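Local coordinates for hydrogenase maturation factor (Thermoanaerobacter tengcongensis, PDB 3VTH), which probably transfers a carbamoyl group from carbamoyl phosphate to the C-terminal cysteine of HypE, using ATP, during the maturation of [NiFe]-hydrogenases, at residues Asp514-Ile522 and Thr591-Arg599; Glu531-Lys539 and Asp643-Leu651. All blocks are in the same frame, centred on the assembly; numbering follows the deposited sequence.

How the contacts relate
Both contacts belong to one mixed sheet of the Kae1-like domain, and their centres lie about 10 Å apart. Contact 1 is buried and close to the iron and nucleotide sites; contact 2, farther from the centre of the chain, is partly buried, with K537 exposed and R644 partly so. They share a seam, since strands 517-525 and 530-542 are antiparallel neighbours: I522 and I533 are joined through their backbones, and D514 OD2 meets Y538 OH at 2.5 Å, probably as a hydrogen bond. Contact 1 relies on one buried carboxylate gathering hydrogen-bond donors. Contact 2 relies on regular strand pairing, an imidazole packed on both faces and a lysine-aspartate network.

Contact 1 of 2, residues Asp514-Ile522 and Thr591-Arg599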
ATOM      1  N   ASP A 514       1.935  26.001  14.559  1.00 29.55           N
ATOM      2  CA  ASP A 514       1.519  26.923  15.591  1.00 30.28           C
ATOM      3  C   ASP A 514       1.251  26.218  16.930  1.00 30.43           C
ATOM      4  O   ASP A 514       0.579  26.775  17.814  1.00 30.86           O
ATOM      5  CB  ASP A 514       0.289  27.723  15.130  1.00 30.22           C
ATOM      6  CG  ASP A 514      -0.936  26.831  14.856  1.00 28.67           C
ATOM      7  OD1 ASP A 514      -0.814  25.581  14.855  1.00 25.27           O
ATOM      8  OD2 ASP A 514      -2.016  27.398  14.602  1.00 28.29           O
ATOM      9  N   GLY A 515       1.777  25.004  17.070  1.00 30.16           N
ATOM     10  CA  GLY A 515       1.607  24.214  18.301  1.00 30.65           C
ATOM     11  C   GLY A 515       0.234  23.562  18.410  1.00 30.46           C
ATOM     12  O   GLY A 515      -0.114  22.986  19.453  1.00 31.10           O
ATOM     13  N   ASN A 516      -0.564  23.669  17.354  1.00 28.76           N
ATOM     14  CA  ASN A 516      -1.876  23.034  17.374  1.00 27.79           C
ATOM     15  C   ASN A 516      -1.904  21.854  16.442  1.00 26.20           C
ATOM     16  O   ASN A 516      -0.986  21.668  15.640  1.00 25.48           O
ATOM     17  CB  ASN A 516      -2.981  24.043  17.034  1.00 28.16           C
ATOM     18  CG  ASN A 516      -3.092  25.159  18.073  1.00 30.49           C
ATOM     19  OD1 ASN A 516      -2.942  24.925  19.274  1.00 31.07           O
ATOM     20  ND2 ASN A 516      -3.340  26.385  17.608  1.00 32.16           N
ATOM     21  N   VAL A 517      -2.945  21.040  16.563  1.00 25.57           N
ATOM     22  CA  VAL A 517      -3.150  19.909  15.676  1.00 25.29           C
ATOM     23  C   VAL A 517      -3.853  20.386  14.407  1.00 24.54           C
ATOM     24  O   VAL A 517      -4.852  21.119  14.490  1.00 24.88           O
ATOM     25  CB  VAL A 517      -4.001  18.830  16.373  1.00 25.53           C
ATOM     26  CG1 VAL A 517      -4.417  17.728  15.394  1.00 25.88           C
ATOM     27  CG2 VAL A 517      -3.243  18.254  17.591  1.00 28.10           C
ATOM     28  N   TRP A 518      -3.324  19.988  13.248  1.00 23.03           N
ATOM     29  CA  TRP A 518      -3.878  20.359  11.947  1.00 22.74           C
ATOM     30  C   TRP A 518      -4.495  19.123  11.304  1.00 22.55           C
ATOM     31  O   TRP A 518      -4.296  18.003  11.795  1.00 23.63           O
ATOM     32  CB  TRP A 518      -2.779  20.902  11.037  1.00 22.64           C
ATOM     33  CG  TRP A 518      -2.253  22.270  11.382  1.00 23.59           C
ATOM     34  CD1 TRP A 518      -2.481  22.994  12.532  1.00 24.40           C
ATOM     35  CD2 TRP A 518      -1.352  23.059  10.584  1.00 23.72           C
ATOM     36  NE1 TRP A 518      -1.787  24.182  12.481  1.00 24.71           N
ATOM     37  CE2 TRP A 518      -1.098  24.254  11.297  1.00 24.74           C
ATOM     38  CE3 TRP A 518      -0.752  22.876   9.328  1.00 24.29           C
ATOM     39  CZ2 TRP A 518      -0.250  25.268  10.801  1.00 26.47           C
ATOM     40  CZ3 TRP A 518       0.082  23.886   8.827  1.00 24.00           C
ATOM     41  CH2 TRP A 518       0.317  25.067   9.564  1.00 25.78           C
ATOM     42  N   GLY A 519      -5.218  19.293  10.203  1.00 21.68           N
ATOM     43  CA  GLY A 519      -5.962  18.151   9.625  1.00 21.88           C
ATOM     44  C   GLY A 519      -7.204  18.534   8.845  1.00 22.14           C
ATOM     45  O   GLY A 519      -7.938  17.672   8.364  1.00 22.02           O
ATOM     46  N   ALA A 520      -7.436  19.832   8.710  1.00 22.98           N
ATOM     47  CA  ALA A 520      -8.491  20.326   7.849  1.00 24.33           C
ATOM     48  C   ALA A 520      -7.992  21.607   7.216  1.00 25.59           C
ATOM     49  O   ALA A 520      -8.537  22.696   7.448  1.00 27.06           O
ATOM     50  CB  ALA A 520      -9.764  20.554   8.655  1.00 24.49           C
ATOM     51  N   GLU A 521      -6.946  21.461   6.407  1.00 25.26           N
ATOM     52  CA  GLU A 521      -6.151  22.594   5.947  1.00 26.12           C
ATOM     53  C   GLU A 521      -6.256  22.795   4.444  1.00 26.44           C
ATOM     54  O   GLU A 521      -6.327  21.824   3.690  1.00 25.88           O
ATOM     55  CB  GLU A 521      -4.672  22.362   6.286  1.00 25.80           C
ATOM     56  CG  GLU A 521      -4.438  21.763   7.685  1.00 26.18           C
ATOM     57  CD  GLU A 521      -5.034  22.620   8.768  1.00 27.06           C
ATOM     58  OE1 GLU A 521      -5.798  22.081   9.605  1.00 26.57           O
ATOM     59  OE2 GLU A 521      -4.760  23.842   8.756  1.00 28.72           O
ATOM     60  N   ILE A 522      -6.268  24.059   4.028  1.00 27.29           N
ATOM     61  CA  ILE A 522      -6.051  24.396   2.633  1.00 28.74           C
ATOM     62  C   ILE A 522      -4.767  25.194   2.568  1.00 28.87           C
ATOM     63  O   ILE A 522      -4.596  26.214   3.248  1.00 29.02           O
ATOM     64  CB  ILE A 522      -7.187  25.233   1.969  1.00 29.89           C
ATOM     65  CG1 ILE A 522      -8.580  24.743   2.353  1.00 31.53           C
ATOM     66  CG2 ILE A 522      -7.001  25.269   0.425  1.00 30.93           C
ATOM     67  CD1 ILE A 522      -8.918  23.404   1.936  1.00 33.51           C
ATOM     68  N   THR A 591      -5.060  19.602  27.330  1.00 35.74           N
ATOM     69  CA  THR A 591      -5.966  20.004  26.265  1.00 34.98           C
ATOM     70  C   THR A 591      -5.181  20.444  25.035  1.00 34.23           C
ATOM     71  O   THR A 591      -4.283  21.278  25.133  1.00 35.21           O
ATOM     72  CB  THR A 591      -6.912  21.102  26.786  1.00 35.97           C
ATOM     73  OG1 THR A 591      -7.792  20.518  27.758  1.00 37.12           O
ATOM     74  CG2 THR A 591      -7.748  21.713  25.670  1.00 35.22           C
ATOM     75  N   ALA A 592      -5.489  19.845  23.888  1.00 32.79           N
ATOM     76  CA  ALA A 592      -4.888  20.263  22.625  1.00 32.69           C
ATOM     77  C   ALA A 592      -5.932  21.051  21.853  1.00 32.34           C
ATOM     78  O   ALA A 592      -7.128  20.888  22.094  1.00 33.17           O
ATOM     79  CB  ALA A 592      -4.425  19.050  21.813  1.00 32.22           C
ATOM     80  N   TYR A 593      -5.498  21.917  20.949  1.00 31.18           N
ATOM     81  CA  TYR A 593      -6.436  22.607  20.076  1.00 30.25           C
ATOM     82  C   TYR A 593      -6.291  22.069  18.674  1.00 28.94           C
ATOM     83  O   TYR A 593      -5.158  21.889  18.187  1.00 27.58           O
ATOM     84  CB  TYR A 593      -6.211  24.116  20.127  1.00 31.33           C
ATOM     85  CG  TYR A 593      -6.642  24.685  21.452  1.00 35.68           C
ATOM     86  CD1 TYR A 593      -7.955  25.096  21.664  1.00 38.80           C
ATOM     87  CD2 TYR A 593      -5.741  24.771  22.516  1.00 40.00           C
ATOM     88  CE1 TYR A 593      -8.353  25.618  22.909  1.00 42.54           C
ATOM     89  CE2 TYR A 593      -6.132  25.274  23.749  1.00 43.59           C
ATOM     90  CZ  TYR A 593      -7.430  25.690  23.936  1.00 44.30           C
ATOM     91  OH  TYR A 593      -7.785  26.196  25.168  1.00 49.41           O
ATOM     92  N   VAL A 594      -7.430  21.780  18.036  1.00 27.81           N
ATOM     93  CA  VAL A 594      -7.409  21.010  16.782  1.00 26.75           C
ATOM     94  C   VAL A 594      -8.222  21.635  15.665  1.00 26.17           C
ATOM     95  O   VAL A 594      -9.328  22.160  15.883  1.00 25.26           O
ATOM     96  CB  VAL A 594      -7.889  19.532  16.978  1.00 26.78           C
ATOM     97  CG1 VAL A 594      -7.208  18.907  18.180  1.00 27.74           C
ATOM     98  CG2 VAL A 594      -9.445  19.473  17.157  1.00 27.55           C
ATOM     99  N   SER A 595      -7.650  21.577  14.470  1.00 25.69           N
ATOM    100  CA  SER A 595      -8.359  21.843  13.210  1.00 25.52           C
ATOM    101  C   SER A 595      -8.218  20.523  12.483  1.00 25.24           C
ATOM    102  O   SER A 595      -7.129  20.179  12.020  1.00 24.96           O
ATOM    103  CB  SER A 595      -7.660  22.962  12.417  1.00 26.23           C
ATOM    104  OG  SER A 595      -8.056  22.981  11.044  1.00 24.56           O
ATOM    105  N   SER A 596      -9.286  19.739  12.419  1.00 24.38           N
ATOM    106  CA  SER A 596      -9.123  18.352  11.979  1.00 23.48           C
ATOM    107  C   SER A 596     -10.401  17.809  11.366  1.00 23.42           C
ATOM    108  O   SER A 596     -11.442  17.803  12.011  1.00 22.22           O
ATOM    109  CB  SER A 596      -8.717  17.474  13.169  1.00 23.47           C
ATOM    110  OG  SER A 596      -8.864  16.086  12.870  1.00 25.33           O
ATOM    111  N   MET A 597     -10.299  17.323  10.130  1.00 23.06           N
ATOM    112  CA  MET A 597     -11.447  16.692   9.467  1.00 22.83           C
ATOM    113  C   MET A 597     -11.804  15.369  10.140  1.00 22.59           C
ATOM    114  O   MET A 597     -12.977  15.024  10.283  1.00 22.32           O
ATOM    115  CB  MET A 597     -11.184  16.512   7.960  1.00 22.58           C
ATOM    116  CG  MET A 597     -12.437  16.075   7.138  1.00 23.42           C
ATOM    117  SD  MET A 597     -13.871  17.159   7.350  1.00 26.35           S
ATOM    118  CE  MET A 597     -13.208  18.748   6.801  1.00 22.91           C
ATOM    119  N   GLY A 598     -10.790  14.638  10.589  1.00 22.34           N
ATOM    120  CA  GLY A 598     -11.028  13.382  11.331  1.00 21.97           C
ATOM    121  C   GLY A 598     -11.827  13.575  12.616  1.00 22.86           C
ATOM    122  O   GLY A 598     -12.782  12.830  12.885  1.00 22.99           O
ATOM    123  N   ARG A 599     -11.446  14.572  13.413  1.00 22.42           N
ATOM    124  CA  ARG A 599     -12.161  14.852  14.652  1.00 24.09           C
ATOM    125  C   ARG A 599     -13.551  15.408  14.365  1.00 23.58           C
ATOM    126  O   ARG A 599     -14.496  15.131  15.112  1.00 24.29           O
ATOM    127  CB  ARG A 599     -11.377  15.816  15.574  1.00 24.46           C
ATOM    128  CG  ARG A 599      -9.969  15.331  16.036  1.00 26.70           C
ATOM    129  CD  ARG A 599      -9.947  14.060  16.917  1.00 31.42           C
ATOM    130  NE  ARG A 599     -10.321  12.872  16.151  1.00 37.06           N
ATOM    131  CZ  ARG A 599      -9.483  12.141  15.410  1.00 38.27           C
ATOM    132  NH1 ARG A 599      -8.188  12.443  15.342  1.00 37.92           N
ATOM    133  NH2 ARG A 599      -9.950  11.101  14.731  1.00 37.11           N
TER
HETATM  134  O   HOH W   1      -2.647  22.488  20.888  1.00 26.03           O
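A single bridge between V517 and V594 makes this a short, buried meeting of two strands, roughly parallel at 32°, in the Kae1-like domain where strand 591-594 gives way to helix 597-607. V517 N donates to Y593 O at 2.9 Å, and S595 N returns a nearly straight bond to V517 O. The two valines lie side by side, V517 CB against V594 CG1. Beyond the bridge, M597 N reaches G519 O from above the carbonyl plane. G519 suits its place, since a CB there would come within 3.2 Å of S596 CA. The polar centre is E521 OE1, gripped by three donors: S595 OG on the syn side at 2.8 Å, and the backbone nitrogens of G519 and A520 on the anti side, both at 2.9 Å. A chi1 of 163° swings the S595 hydroxyl to the carboxylate; the same oxygen is also bonded to L536 N. Were E521 replaced by an alanine, the S595 hydroxyl and two buried amides would probably lose their shared acceptor, and R532, which pairs with OE2, would lose this salt bridge. A water links N516 OD1 to Y593 N. S596 caps the helix, its OG accepting from R599 N and also hydrogen-bonded to G508 O; G598 and R599 touch the bound nucleotide analogue. Three donors on one oxygen and an arginine on the other would be expected to stabilise E521 as a buried anion.

Contact 2 of 2, residues Glu531-Lys539 and Asp643-Leu651; sequences ERIAHLKYK and DRYVIDPEL
Strands 531-536 and 645-647 run parallel at 12°, their backbones bonded in turn from Y645 N to I533 O, H535 N to Y645 O, weakly from I647 N to H535 O, and K537 N to I647 O, the last at 2.7 Å. On one face, A534 CB meets Y645 CB, and L536 CD2 leans on I647 CB at 4.0 Å. On the other, the H535 ring is packed on both sides: V646 CG2 makes a CH-pi contact 3.9 Å from its centroid, while R532 NH2 lies over the opposite face, toward its rim. A chi1 of 63° sets the ring between backbone N and carbonyl carbon, where ND1 can donate to L536 O. The extended R532 chain ends by gripping Y538 OH with both NH1 and NH2. R644 brings its CD to the edge of the imidazole at 4.0 Å from CD2, and a water at NE2 lies in the ring plane. Farther along, D648 OD1 takes K539 NZ in a 2.8 Å salt bridge and E650 N as a helix cap, from opposite faces of the carboxylate; K537 NZ adds only a long ion pair to OD2. I533 and A534 both face I522, a classic beta bulge against strand 517-525. Helix 666-692 packs on the sheet through I533, Y645 and I647, and F600 of helix 597-607 meets L536 and P649.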
ATOM      1  N   GLU A 531       1.947  27.843   2.117  1.00 31.49           N
ATOM      2  CA  GLU A 531       1.269  28.914   2.831  1.00 32.60           C
ATOM      3  C   GLU A 531      -0.084  28.358   3.276  1.00 31.42           C
ATOM      4  O   GLU A 531      -0.805  27.774   2.476  1.00 30.33           O
ATOM      5  CB  GLU A 531       1.092  30.168   1.953  1.00 34.37           C
ATOM      6  CG  GLU A 531       0.295  31.280   2.685  1.00 38.02           C
ATOM      7  CD  GLU A 531       0.092  32.578   1.881  1.00 44.02           C
ATOM      8  OE1 GLU A 531       0.488  32.647   0.693  1.00 46.18           O
ATOM      9  OE2 GLU A 531      -0.487  33.530   2.453  1.00 44.36           O
ATOM     10  N   ARG A 532      -0.409  28.520   4.552  1.00 30.51           N
ATOM     11  CA  ARG A 532      -1.680  28.054   5.079  1.00 29.16           C
ATOM     12  C   ARG A 532      -2.737  29.106   4.780  1.00 29.66           C
ATOM     13  O   ARG A 532      -2.620  30.249   5.221  1.00 29.56           O
ATOM     14  CB  ARG A 532      -1.570  27.866   6.585  1.00 29.52           C
ATOM     15  CG  ARG A 532      -2.736  27.102   7.187  1.00 30.31           C
ATOM     16  CD  ARG A 532      -2.722  27.309   8.699  1.00 31.72           C
ATOM     17  NE  ARG A 532      -3.539  26.313   9.382  1.00 30.44           N
ATOM     18  CZ  ARG A 532      -3.775  26.336  10.684  1.00 30.08           C
ATOM     19  NH1 ARG A 532      -3.265  27.317  11.436  1.00 28.30           N
ATOM     20  NH2 ARG A 532      -4.521  25.385  11.224  1.00 29.09           N
ATOM     21  N   ILE A 533      -3.777  28.724   4.045  1.00 28.07           N
ATOM     22  CA  ILE A 533      -4.760  29.697   3.568  1.00 28.45           C
ATOM     23  C   ILE A 533      -6.057  29.607   4.360  1.00 28.09           C
ATOM     24  O   ILE A 533      -6.705  30.624   4.618  1.00 27.82           O
ATOM     25  CB  ILE A 533      -5.062  29.504   2.065  1.00 29.05           C
ATOM     26  CG1 ILE A 533      -3.761  29.523   1.248  1.00 31.15           C
ATOM     27  CG2 ILE A 533      -6.061  30.565   1.552  1.00 31.05           C
ATOM     28  CD1 ILE A 533      -3.021  30.861   1.291  1.00 34.02           C
ATOM     29  N   ALA A 534      -6.438  28.388   4.732  1.00 26.36           N
ATOM     30  CA  ALA A 534      -7.739  28.166   5.386  1.00 26.96           C
ATOM     31  C   ALA A 534      -7.671  26.949   6.302  1.00 26.00           C
ATOM     32  O   ALA A 534      -6.866  26.052   6.088  1.00 25.81           O
ATOM     33  CB  ALA A 534      -8.868  27.990   4.337  1.00 26.79           C
ATOM     34  N   HIS A 535      -8.501  26.953   7.341  1.00 26.46           N
ATOM     35  CA  HIS A 535      -8.580  25.833   8.273  1.00 26.10           C
ATOM     36  C   HIS A 535      -9.898  25.886   9.033  1.00 26.15           C
ATOM     37  O   HIS A 535     -10.659  26.824   8.871  1.00 27.31           O
ATOM     38  CB  HIS A 535      -7.381  25.844   9.236  1.00 25.85           C
ATOM     39  CG  HIS A 535      -7.311  27.046  10.130  1.00 27.44           C
ATOM     40  ND1 HIS A 535      -7.868  27.064  11.392  1.00 25.07           N
ATOM     41  CD2 HIS A 535      -6.699  28.249   9.973  1.00 28.83           C
ATOM     42  CE1 HIS A 535      -7.628  28.235  11.961  1.00 26.81           C
ATOM     43  NE2 HIS A 535      -6.919  28.970  11.125  1.00 28.14           N
ATOM     44  N   LEU A 536     -10.170  24.874   9.843  1.00 25.47           N
ATOM     45  CA  LEU A 536     -11.348  24.879  10.723  1.00 25.74           C
ATOM     46  C   LEU A 536     -11.049  25.621  12.023  1.00 25.79           C
ATOM     47  O   LEU A 536      -9.914  25.578  12.495  1.00 25.78           O
ATOM     48  CB  LEU A 536     -11.799  23.446  11.020  1.00 25.09           C
ATOM     49  CG  LEU A 536     -12.402  22.657   9.853  1.00 26.58           C
ATOM     50  CD1 LEU A 536     -12.843  21.243  10.308  1.00 27.56           C
ATOM     51  CD2 LEU A 536     -13.583  23.404   9.212  1.00 27.75           C
ATOM     52  N   LYS A 537     -12.049  26.319  12.585  1.00 25.57           N
ATOM     53  CA  LYS A 537     -11.864  27.047  13.842  1.00 26.48           C
ATOM     54  C   LYS A 537     -11.426  26.065  14.923  1.00 26.47           C
ATOM     55  O   LYS A 537     -12.076  25.038  15.134  1.00 26.42           O
ATOM     56  CB  LYS A 537     -13.143  27.795  14.275  1.00 27.52           C
ATOM     57  CG  LYS A 537     -12.934  28.708  15.500  1.00 28.26           C
ATOM     58  CD  LYS A 537     -14.260  29.342  15.979  1.00 29.95           C
ATOM     59  CE  LYS A 537     -14.018  30.326  17.145  1.00 32.36           C
ATOM     60  NZ  LYS A 537     -15.341  30.845  17.637  1.00 37.40           N
ATOM     61  N   TYR A 538     -10.293  26.361  15.563  1.00 26.76           N
ATOM     62  CA  TYR A 538      -9.707  25.474  16.580  1.00 26.62           C
ATOM     63  C   TYR A 538     -10.685  25.116  17.702  1.00 26.95           C
ATOM     64  O   TYR A 538     -11.321  26.004  18.256  1.00 27.35           O
ATOM     65  CB  TYR A 538      -8.478  26.141  17.202  1.00 27.09           C
ATOM     66  CG  TYR A 538      -7.269  26.106  16.310  1.00 28.00           C
ATOM     67  CD1 TYR A 538      -6.783  24.894  15.829  1.00 29.00           C
ATOM     68  CD2 TYR A 538      -6.592  27.279  15.968  1.00 29.40           C
ATOM     69  CE1 TYR A 538      -5.661  24.841  15.007  1.00 28.61           C
ATOM     70  CE2 TYR A 538      -5.465  27.236  15.155  1.00 29.76           C
ATOM     71  CZ  TYR A 538      -5.016  25.998  14.677  1.00 29.79           C
ATOM     72  OH  TYR A 538      -3.907  25.903  13.880  1.00 32.28           O
ATOM     73  N   LYS A 539     -10.791  23.822  18.019  1.00 26.19           N
ATOM     74  CA  LYS A 539     -11.601  23.349  19.138  1.00 26.89           C
ATOM     75  C   LYS A 539     -10.705  22.627  20.124  1.00 28.03           C
ATOM     76  O   LYS A 539      -9.751  21.936  19.709  1.00 26.74           O
ATOM     77  CB  LYS A 539     -12.703  22.382  18.659  1.00 26.49           C
ATOM     78  CG  LYS A 539     -13.667  22.976  17.631  1.00 25.05           C
ATOM     79  CD  LYS A 539     -14.511  24.096  18.282  1.00 28.08           C
ATOM     80  CE  LYS A 539     -15.355  24.824  17.245  1.00 26.31           C
ATOM     81  NZ  LYS A 539     -15.989  26.064  17.804  1.00 26.24           N
ATOM     82  N   ASP A 643      -6.766  36.921   8.988  1.00 43.95           N
ATOM     83  CA  ASP A 643      -5.477  36.529   8.407  1.00 44.09           C
ATOM     84  C   ASP A 643      -5.693  35.347   7.472  1.00 42.23           C
ATOM     85  O   ASP A 643      -5.116  35.284   6.384  1.00 43.09           O
ATOM     86  CB  ASP A 643      -4.479  36.165   9.501  1.00 44.22           C
ATOM     87  CG  ASP A 643      -3.881  37.390  10.167  1.00 48.51           C
ATOM     88  OD1 ASP A 643      -3.885  38.478   9.542  1.00 51.47           O
ATOM     89  OD2 ASP A 643      -3.407  37.262  11.319  1.00 51.85           O
ATOM     90  N   ARG A 644      -6.536  34.415   7.902  1.00 40.04           N
ATOM     91  CA  ARG A 644      -6.853  33.239   7.100  1.00 38.33           C
ATOM     92  C   ARG A 644      -8.353  33.068   6.963  1.00 36.78           C
ATOM     93  O   ARG A 644      -9.114  33.714   7.682  1.00 37.15           O
ATOM     94  CB  ARG A 644      -6.233  32.002   7.739  1.00 37.08           C
ATOM     95  CG  ARG A 644      -4.760  31.881   7.419  1.00 40.83           C
ATOM     96  CD  ARG A 644      -4.098  30.812   8.245  1.00 43.86           C
ATOM     97  NE  ARG A 644      -3.531  31.403   9.442  1.00 50.16           N
ATOM     98  CZ  ARG A 644      -2.306  31.918   9.524  1.00 52.57           C
ATOM     99  NH1 ARG A 644      -1.907  32.450  10.667  1.00 53.70           N
ATOM    100  NH2 ARG A 644      -1.481  31.905   8.476  1.00 54.17           N
ATOM    101  N   TYR A 645      -8.780  32.204   6.045  1.00 34.90           N
ATOM    102  CA  TYR A 645     -10.187  31.847   5.973  1.00 34.21           C
ATOM    103  C   TYR A 645     -10.455  30.774   7.012  1.00 32.44           C
ATOM    104  O   TYR A 645      -9.745  29.763   7.085  1.00 31.35           O
ATOM    105  CB  TYR A 645     -10.567  31.319   4.604  1.00 34.37           C
ATOM    106  CG  TYR A 645     -10.386  32.292   3.474  1.00 36.58           C
ATOM    107  CD1 TYR A 645      -9.222  32.274   2.707  1.00 38.57           C
ATOM    108  CD2 TYR A 645     -11.375  33.213   3.154  1.00 38.06           C
ATOM    109  CE1 TYR A 645      -9.038  33.162   1.647  1.00 40.95           C
ATOM    110  CE2 TYR A 645     -11.209  34.104   2.091  1.00 42.05           C
ATOM    111  CZ  TYR A 645     -10.036  34.067   1.343  1.00 43.66           C
ATOM    112  OH  TYR A 645      -9.852  34.938   0.295  1.00 47.93           O
ATOM    113  N   VAL A 646     -11.485  30.944   7.810  1.00 31.50           N
ATOM    114  CA  VAL A 646     -11.819  29.997   8.846  1.00 30.26           C
ATOM    115  C   VAL A 646     -13.296  29.673   8.865  1.00 29.96           C
ATOM    116  O   VAL A 646     -14.106  30.537   8.794  1.00 29.63           O
ATOM    117  CB  VAL A 646     -11.412  30.503  10.220  1.00 31.59           C
ATOM    118  CG1 VAL A 646     -11.875  29.611  11.292  1.00 29.51           C
ATOM    119  CG2 VAL A 646      -9.947  30.704  10.311  1.00 30.44           C
ATOM    120  N   ILE A 647     -13.593  28.393   8.980  1.00 28.37           N
ATOM    121  CA  ILE A 647     -14.941  27.888   9.132  1.00 28.26           C
ATOM    122  C   ILE A 647     -15.084  27.252  10.509  1.00 27.39           C
ATOM    123  O   ILE A 647     -14.216  26.474  10.928  1.00 26.43           O
ATOM    124  CB  ILE A 647     -15.229  26.849   8.040  1.00 27.56           C
ATOM    125  CG1 ILE A 647     -15.210  27.541   6.668  1.00 28.54           C
ATOM    126  CG2 ILE A 647     -16.590  26.137   8.312  1.00 27.46           C
ATOM    127  CD1 ILE A 647     -15.018  26.576   5.470  1.00 30.47           C
ATOM    128  N   ASP A 648     -16.174  27.587  11.192  1.00 27.10           N
ATOM    129  CA  ASP A 648     -16.461  27.074  12.527  1.00 27.38           C
ATOM    130  C   ASP A 648     -17.338  25.816  12.452  1.00 27.77           C
ATOM    131  O   ASP A 648     -18.537  25.906  12.169  1.00 28.20           O
ATOM    132  CB  ASP A 648     -17.141  28.182  13.362  1.00 28.68           C
ATOM    133  CG  ASP A 648     -17.398  27.777  14.823  1.00 29.33           C
ATOM    134  OD1 ASP A 648     -17.083  26.632  15.245  1.00 27.87           O
ATOM    135  OD2 ASP A 648     -17.908  28.640  15.556  1.00 28.94           O
ATOM    136  N   PRO A 649     -16.743  24.637  12.718  1.00 27.23           N
ATOM    137  CA  PRO A 649     -17.488  23.388  12.651  1.00 26.97           C
ATOM    138  C   PRO A 649     -18.658  23.300  13.627  1.00 27.51           C
ATOM    139  O   PRO A 649     -19.609  22.581  13.344  1.00 26.88           O
ATOM    140  CB  PRO A 649     -16.428  22.330  12.975  1.00 26.01           C
ATOM    141  CG  PRO A 649     -15.396  23.036  13.710  1.00 26.88           C
ATOM    142  CD  PRO A 649     -15.343  24.406  13.115  1.00 26.60           C
ATOM    143  N   GLU A 650     -18.609  24.030  14.745  1.00 27.96           N
ATOM    144  CA  GLU A 650     -19.707  23.956  15.715  1.00 29.47           C
ATOM    145  C   GLU A 650     -21.042  24.481  15.158  1.00 30.20           C
ATOM    146  O   GLU A 650     -22.095  23.983  15.528  1.00 30.35           O
ATOM    147  CB  GLU A 650     -19.354  24.645  17.038  1.00 30.17           C
ATOM    148  CG  GLU A 650     -20.371  24.380  18.174  1.00 31.96           C
ATOM    149  CD  GLU A 650     -21.573  25.353  18.187  1.00 36.04           C
ATOM    150  OE1 GLU A 650     -21.400  26.536  17.814  1.00 35.75           O
ATOM    151  OE2 GLU A 650     -22.692  24.933  18.583  1.00 35.63           O
ATOM    152  N   LEU A 651     -20.986  25.491  14.284  1.00 30.03           N
ATOM    153  CA  LEU A 651     -22.198  26.033  13.641  1.00 31.13           C
ATOM    154  C   LEU A 651     -22.917  25.003  12.756  1.00 30.86           C
ATOM    155  O   LEU A 651     -24.153  25.013  12.629  1.00 31.98           O
ATOM    156  CB  LEU A 651     -21.841  27.283  12.828  1.00 31.64           C
ATOM    157  CG  LEU A 651     -21.255  28.445  13.646  1.00 32.45           C
ATOM    158  CD1 LEU A 651     -20.878  29.625  12.754  1.00 34.36           C
ATOM    159  CD2 LEU A 651     -22.252  28.873  14.736  1.00 33.70           C
TER
HETATM  160  O   HOH W   2      -5.777  33.209   3.909  1.00 26.08           O
HETATM  161  O   HOH W   3      -6.073  31.764  11.538  1.00 38.02           O
HETATM  162  O   HOH W   4     -17.070  28.900  18.624  1.00 29.62           O